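PDB 1RYB: chloroplastic group IIB intron splicing facilitator CRS2, chloroplastic from Zea mays, which facilitates the splicing of group IIB introns in chloroplasts, working in complexes with CAF1 or CAF2, and lacks the peptidyl-tRNA hydrolase activity of its family. Local coordinates for residues Phe39-Met53 with Ile64-Gln78. Residues are numbered along the deposited sequence; the frame is centred on the assembly and turned at random. Where two conformers were deposited one is given.
Sequences FEMVDRIAAEEGITM and IGSIGEVPVLVVKPQ
Lys76 and Asp43 make the one direct charged link between helix 39-48 and strand 70-77. NZ of Lys76 donates to OD1 of Asp43 over 2.7 Å, and OD1 takes it on its syn lone pair, the one on the side of OD2; a water bound to NZ also reaches OD2, weakly. A bend at chi3 (-69°) in an otherwise extended lysine chain brings the ammonium to the carboxylate.

The stem of the same lysine does apolar work. Its CD sits over one face of the Phe39 ring, a CH-pi contact 3.9 Å from the centroid, while CG presses against CG2 of Val42 at a tight 3.5 Å. At the ring edge, in its plane, Pro77 O lies 3.1 Å from CZ of Phe39. With an alanine at Lys76, Asp43 is likely to lose its charged mate, and CG2 of Val42 and much of the Phe39 face their cover.

Further along, Val74 is the apolar centre. In one of its two conformers, CG2 touches CG of Met53, CB of Ala46 and CG2 of Ile51. Ile51 straddles the hairpin: CD1 reaches CG2 of Val72, and CG1 lies 3.8 Å from CA of Gly65, where any side chain would collide with it. Glu49 lays its CG against CG1 of Ile67; its carboxylate pairs with Arg187 and, through a water, reaches Gly68 N.

A Schellman motif with Gly50 at C-prime ends the helix. The axes of helix 39-48 and strand 70-77 approach to 8.7 Å, their N-to-C directions 149° apart. Strands 60-67 and 70-77 form a beta hairpin, closed by a type II' turn from Ile67 to Val70, on which the helix packs in the alpha/beta fold of the peptidyl-tRNA hydrolase family. Strand 18-22 flanks strand 70-77, and helix 169-192 packs against Met41 and Arg44.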
loop_
_atom_site.group_PDB
_atom_site.type_symbol
_atom_site.label_atom_id
_atom_site.label_comp_id
_atom_site.label_asym_id
_atom_site.label_seq_id
_atom_site.Cartn_x
_atom_site.Cartn_y
_atom_site.Cartn_z
ATOM N N PHE A 39 4.057 2.327 2.824
ATOM C CA PHE A 39 4.386 2.027 4.234
ATOM C C PHE A 39 3.789 3.128 5.161
ATOM O O PHE A 39 3.191 2.874 6.219
ATOM C CB PHE A 39 5.922 2.061 4.427
ATOM C CG PHE A 39 6.653 0.725 4.181
ATOM C CD1 PHE A 39 6.039 -0.357 3.545
ATOM C CD2 PHE A 39 7.959 0.572 4.655
ATOM C CE1 PHE A 39 6.758 -1.546 3.379
ATOM C CE2 PHE A 39 8.694 -0.606 4.506
ATOM C CZ PHE A 39 8.082 -1.665 3.842
ATOM N N GLU A 40 3.938 4.411 4.746
ATOM C CA GLU A 40 3.381 5.489 5.560
ATOM C C GLU A 40 1.903 5.335 5.745
ATOM O O GLU A 40 1.343 5.600 6.798
ATOM C CB GLU A 40 3.668 6.872 4.896
ATOM C CG GLU A 40 5.215 7.217 4.872
ATOM C CD GLU A 40 5.415 8.665 4.461
ATOM O OE1 GLU A 40 6.156 9.015 3.586
ATOM O OE2 GLU A 40 4.561 9.474 4.992
ATOM N N MET A 41 1.194 4.995 4.652
ATOM C CA MET A 41 -0.277 4.858 4.730
ATOM C C MET A 41 -0.673 3.745 5.676
ATOM O O MET A 41 -1.571 3.909 6.490
ATOM C CB MET A 41 -0.917 4.599 3.338
ATOM C CG MET A 41 -2.444 4.588 3.346
ATOM S SD MET A 41 -3.137 6.221 3.670
ATOM C CE MET A 41 -2.892 7.031 2.056
ATOM N N VAL A 42 -0.069 2.571 5.497
ATOM C CA VAL A 42 -0.379 1.494 6.413
ATOM C C VAL A 42 0.017 1.842 7.885
ATOM O O VAL A 42 -0.674 1.461 8.823
ATOM C CB VAL A 42 0.056 0.078 5.955
ATOM C CG1 VAL A 42 -0.579 -0.226 4.611
ATOM C CG2 VAL A 42 1.546 -0.088 5.897
ATOM N N ASP A 43 1.083 2.557 8.079
ATOM C CA ASP A 43 1.418 2.953 9.437
ATOM C C ASP A 43 0.340 3.784 10.014
ATOM O O ASP A 43 0.027 3.684 11.165
ATOM C CB ASP A 43 2.722 3.773 9.521
ATOM C CG ASP A 43 3.960 2.881 9.387
ATOM O OD1 ASP A 43 3.984 1.708 9.676
ATOM O OD2 ASP A 43 5.019 3.537 8.960
ATOM N N ARG A 44 -0.210 4.625 9.199
ATOM C CA ARG A 44 -1.259 5.525 9.635
ATOM C C ARG A 44 -2.532 4.769 9.875
ATOM O O ARG A 44 -3.249 5.012 10.836
ATOM C CB ARG A 44 -1.415 6.669 8.626
ATOM C CG ARG A 44 -2.555 7.597 8.968
ATOM C CD ARG A 44 -2.359 8.413 10.269
ATOM N NE ARG A 44 -3.571 9.234 10.501
ATOM C CZ ARG A 44 -4.676 8.874 11.187
ATOM N NH1 ARG A 44 -4.800 7.728 11.865
ATOM N NH2 ARG A 44 -5.690 9.724 11.219
ATOM N N ILE A 45 -2.839 3.792 9.027
ATOM C CA ILE A 45 -4.047 2.989 9.266
ATOM C C ILE A 45 -3.887 2.200 10.566
ATOM O O ILE A 45 -4.803 2.146 11.432
ATOM C CB ILE A 45 -4.321 2.052 8.086
ATOM C CG1 ILE A 45 -4.738 2.938 6.887
ATOM C CG2 ILE A 45 -5.391 0.979 8.406
ATOM C CD1 ILE A 45 -4.613 2.177 5.571
ATOM N N ALA A 46 -2.741 1.626 10.727
ATOM C CA ALA A 46 -2.480 0.835 11.918
ATOM C C ALA A 46 -2.623 1.668 13.146
ATOM O O ALA A 46 -3.249 1.288 14.139
ATOM C CB ALA A 46 -1.088 0.226 11.869
ATOM N N ALA A 47 -2.079 2.835 13.100
ATOM C CA ALA A 47 -2.252 3.703 14.220
ATOM C C ALA A 47 -3.739 4.001 14.498
ATOM O O ALA A 47 -4.183 3.964 15.621
ATOM C CB ALA A 47 -1.446 5.011 14.109
ATOM N N GLU A 48 -4.480 4.402 13.484
ATOM C CA GLU A 48 -5.843 4.725 13.658
ATOM C C GLU A 48 -6.667 3.568 14.160
ATOM O O GLU A 48 -7.630 3.780 14.836
ATOM C CB GLU A 48 -6.392 5.171 12.339
ATOM C CG GLU A 48 -7.885 5.503 12.363
ATOM C CD GLU A 48 -8.085 6.929 12.794
ATOM O OE1 GLU A 48 -7.165 7.622 13.206
ATOM O OE2 GLU A 48 -9.329 7.326 12.678
ATOM N N GLU A 49 -6.344 2.328 13.853
ATOM C CA GLU A 49 -7.200 1.270 14.312
ATOM C C GLU A 49 -6.664 0.518 15.533
ATOM O O GLU A 49 -7.128 -0.591 15.863
ATOM C CB GLU A 49 -7.487 0.213 13.199
ATOM C CG GLU A 49 -7.948 0.760 11.825
ATOM C CD GLU A 49 -9.303 1.451 11.889
ATOM O OE1 GLU A 49 -9.623 2.381 11.177
ATOM O OE2 GLU A 49 -10.021 1.047 12.899
ATOM N N GLY A 50 -5.622 1.074 16.166
ATOM C CA GLY A 50 -5.039 0.504 17.374
ATOM C C GLY A 50 -4.383 -0.796 17.138
ATOM O O GLY A 50 -4.484 -1.738 17.966
ATOM N N ILE A 51 -3.620 -0.838 16.019
ATOM C CA ILE A 51 -2.925 -2.081 15.707
ATOM C C ILE A 51 -1.427 -1.893 15.837
ATOM O O ILE A 51 -0.855 -0.932 15.356
ATOM C CB ILE A 51 -3.297 -2.684 14.322
ATOM C CG1 ILE A 51 -4.770 -2.988 14.207
ATOM C CG2 ILE A 51 -2.524 -3.958 14.103
ATOM C CD1 ILE A 51 -5.207 -3.135 12.720
ATOM N N THR A 52 -0.758 -2.811 16.516
ATOM C CA THR A 52 0.677 -2.661 16.632
ATOM C C THR A 52 1.378 -3.637 15.623
ATOM O O THR A 52 1.007 -4.854 15.540
ATOM C CB THR A 52 1.115 -2.755 18.136
ATOM O OG1 THR A 52 -0.037 -3.033 18.952
ATOM C CG2 THR A 52 1.691 -1.402 18.601
ATOM N N MET A 53 2.256 -3.090 14.742
ATOM C CA MET A 53 2.830 -3.923 13.703
ATOM C C MET A 53 4.123 -4.660 14.179
ATOM O O MET A 53 5.217 -4.451 13.676
ATOM C CB MET A 53 2.877 -3.217 12.337
ATOM C CG MET A 53 1.486 -3.149 11.576
ATOM S SD MET A 53 1.895 -2.724 9.897
ATOM C CE MET A 53 1.879 -0.943 10.055
ATOM N N ILE A 64 -2.205 -7.596 13.603
ATOM C CA ILE A 64 -3.519 -8.147 13.439
ATOM C C ILE A 64 -4.514 -7.380 14.295
ATOM O O ILE A 64 -4.252 -7.040 15.470
ATOM C CB ILE A 64 -3.409 -9.562 13.902
ATOM C CG1 ILE A 64 -2.678 -10.446 12.846
ATOM C CG2 ILE A 64 -4.776 -10.104 14.246
ATOM C CD1 ILE A 64 -2.077 -11.745 13.424
ATOM N N GLY A 65 -5.637 -7.025 13.713
ATOM C CA GLY A 65 -6.623 -6.307 14.456
ATOM C C GLY A 65 -7.950 -6.308 13.681
ATOM O O GLY A 65 -8.313 -7.255 13.022
ATOM N N SER A 66 -8.683 -5.288 13.841
ATOM C CA SER A 66 -9.937 -5.154 13.095
ATOM C C SER A 66 -10.262 -3.695 12.771
ATOM O O SER A 66 -9.720 -2.736 13.361
ATOM C CB SER A 66 -11.098 -5.825 13.791
ATOM O OG SER A 66 -11.137 -5.309 15.072
ATOM N N ILE A 67 -11.122 -3.575 11.768
ATOM C CA ILE A 67 -11.709 -2.290 11.332
ATOM C C ILE A 67 -13.207 -2.511 11.538
ATOM O O ILE A 67 -13.790 -3.458 10.908
ATOM C CB ILE A 67 -11.403 -1.928 9.860
ATOM C CG1 ILE A 67 -9.894 -1.649 9.698
ATOM C CG2 ILE A 67 -12.255 -0.702 9.397
ATOM C CD1 ILE A 67 -9.574 -1.034 8.334
ATOM N N GLY A 68 -13.829 -1.814 12.536
ATOM C CA GLY A 68 -15.194 -2.172 12.777
ATOM C C GLY A 68 -15.172 -3.637 13.231
ATOM O O GLY A 68 -14.313 -4.017 14.043
ATOM N N GLU A 69 -16.088 -4.456 12.728
ATOM C CA GLU A 69 -16.197 -5.878 13.039
ATOM C C GLU A 69 -15.402 -6.729 12.087
ATOM O O GLU A 69 -15.454 -7.945 12.151
ATOM C CB GLU A 69 -17.689 -6.363 13.028
ATOM C CG GLU A 69 -18.561 -5.558 14.043
ATOM C CD GLU A 69 -20.073 -5.613 13.803
ATOM O OE1 GLU A 69 -20.624 -6.439 13.071
ATOM O OE2 GLU A 69 -20.747 -4.727 14.537
ATOM N N VAL A 70 -14.668 -6.080 11.173
ATOM C CA VAL A 70 -13.932 -6.867 10.187
ATOM C C VAL A 70 -12.499 -7.100 10.659
ATOM O O VAL A 70 -11.759 -6.171 10.922
ATOM C CB VAL A 70 -13.872 -6.118 8.781
ATOM C CG1 VAL A 70 -13.286 -7.003 7.664
ATOM C CG2 VAL A 70 -15.273 -5.640 8.406
ATOM N N PRO A 71 -12.126 -8.312 10.699
ATOM C CA PRO A 71 -10.725 -8.666 11.062
ATOM C C PRO A 71 -9.812 -8.279 9.885
ATOM O O PRO A 71 -10.116 -8.536 8.702
ATOM C CB PRO A 71 -10.732 -10.181 11.202
ATOM C CG PRO A 71 -12.178 -10.637 11.073
ATOM C CD PRO A 71 -13.028 -9.493 10.539
ATOM N N VAL A 72 -8.667 -7.718 10.199
ATOM C CA VAL A 72 -7.745 -7.392 9.127
ATOM C C VAL A 72 -6.327 -7.697 9.589
ATOM O O VAL A 72 -6.007 -7.731 10.812
ATOM C CB VAL A 72 -7.804 -5.852 8.824
ATOM C CG1 VAL A 72 -9.214 -5.351 8.518
ATOM C CG2 VAL A 72 -7.219 -4.967 9.955
ATOM N N LEU A 73 -5.452 -7.823 8.613
ATOM C CA LEU A 73 -4.035 -7.794 8.945
ATOM C C LEU A 73 -3.417 -6.633 8.206
ATOM O O LEU A 73 -3.875 -6.307 7.134
ATOM C CB LEU A 73 -3.294 -9.105 8.798
ATOM C CG LEU A 73 -3.351 -9.785 7.476
ATOM C CD1 LEU A 73 -2.053 -10.570 7.340
ATOM C CD2 LEU A 73 -4.477 -10.811 7.443
ATOM N N VAL A 74 -2.527 -5.909 8.841
ATOM C CA VAL A 74 -1.847 -4.785 8.208
ATOM C C VAL A 74 -0.429 -5.187 8.019
ATOM O O VAL A 74 0.147 -5.640 8.928
ATOM C CB VAL A 74 -2.002 -3.426 8.944
ATOM C CG1 VAL A 74 -3.450 -2.948 8.909
ATOM C CG2 VAL A 74 -1.512 -3.517 10.340
ATOM N N VAL A 75 0.120 -5.059 6.815
ATOM C CA VAL A 75 1.413 -5.659 6.510
ATOM C C VAL A 75 2.373 -4.715 5.767
ATOM O O VAL A 75 1.941 -4.005 4.882
ATOM C CB VAL A 75 1.105 -6.793 5.507
ATOM C CG1 VAL A 75 2.365 -7.483 4.989
ATOM C CG2 VAL A 75 0.120 -7.796 6.030
ATOM N N LYS A 76 3.650 -4.765 6.140
ATOM C CA LYS A 76 4.764 -4.062 5.484
ATOM C C LYS A 76 5.782 -5.138 5.168
ATOM O O LYS A 76 6.512 -5.634 6.067
ATOM C CB LYS A 76 5.426 -3.009 6.384
ATOM C CG LYS A 76 4.422 -1.846 6.668
ATOM C CD LYS A 76 5.111 -0.578 7.216
ATOM C CE LYS A 76 5.628 -0.805 8.617
ATOM N NZ LYS A 76 6.247 0.391 9.260
ATOM N N PRO A 77 5.830 -5.577 3.928
ATOM C CA PRO A 77 6.820 -6.563 3.563
ATOM C C PRO A 77 8.210 -5.955 3.739
ATOM O O PRO A 77 8.458 -4.756 3.489
ATOM C CB PRO A 77 6.609 -6.815 2.056
ATOM C CG PRO A 77 5.179 -6.336 1.781
ATOM C CD PRO A 77 4.967 -5.236 2.811
ATOM N N GLN A 78 9.093 -6.773 4.259
ATOM C CA GLN A 78 10.466 -6.396 4.469
ATOM C C GLN A 78 11.380 -7.216 3.538
ATOM O O GLN A 78 12.435 -7.671 3.946
ATOM C CB GLN A 78 10.888 -6.642 5.937
ATOM C CG GLN A 78 9.876 -5.990 6.908
ATOM C CD GLN A 78 9.882 -4.481 6.845
ATOM O OE1 GLN A 78 8.790 -3.834 6.805
ATOM N NE2 GLN A 78 11.087 -3.913 6.905
HETATM O O HOH W 1 7.882 2.326 7.847
HETATM O O HOH W 2 -12.881 0.203 13.948
HETATM O O HOH W 3 -0.701 -7.204 16.305
#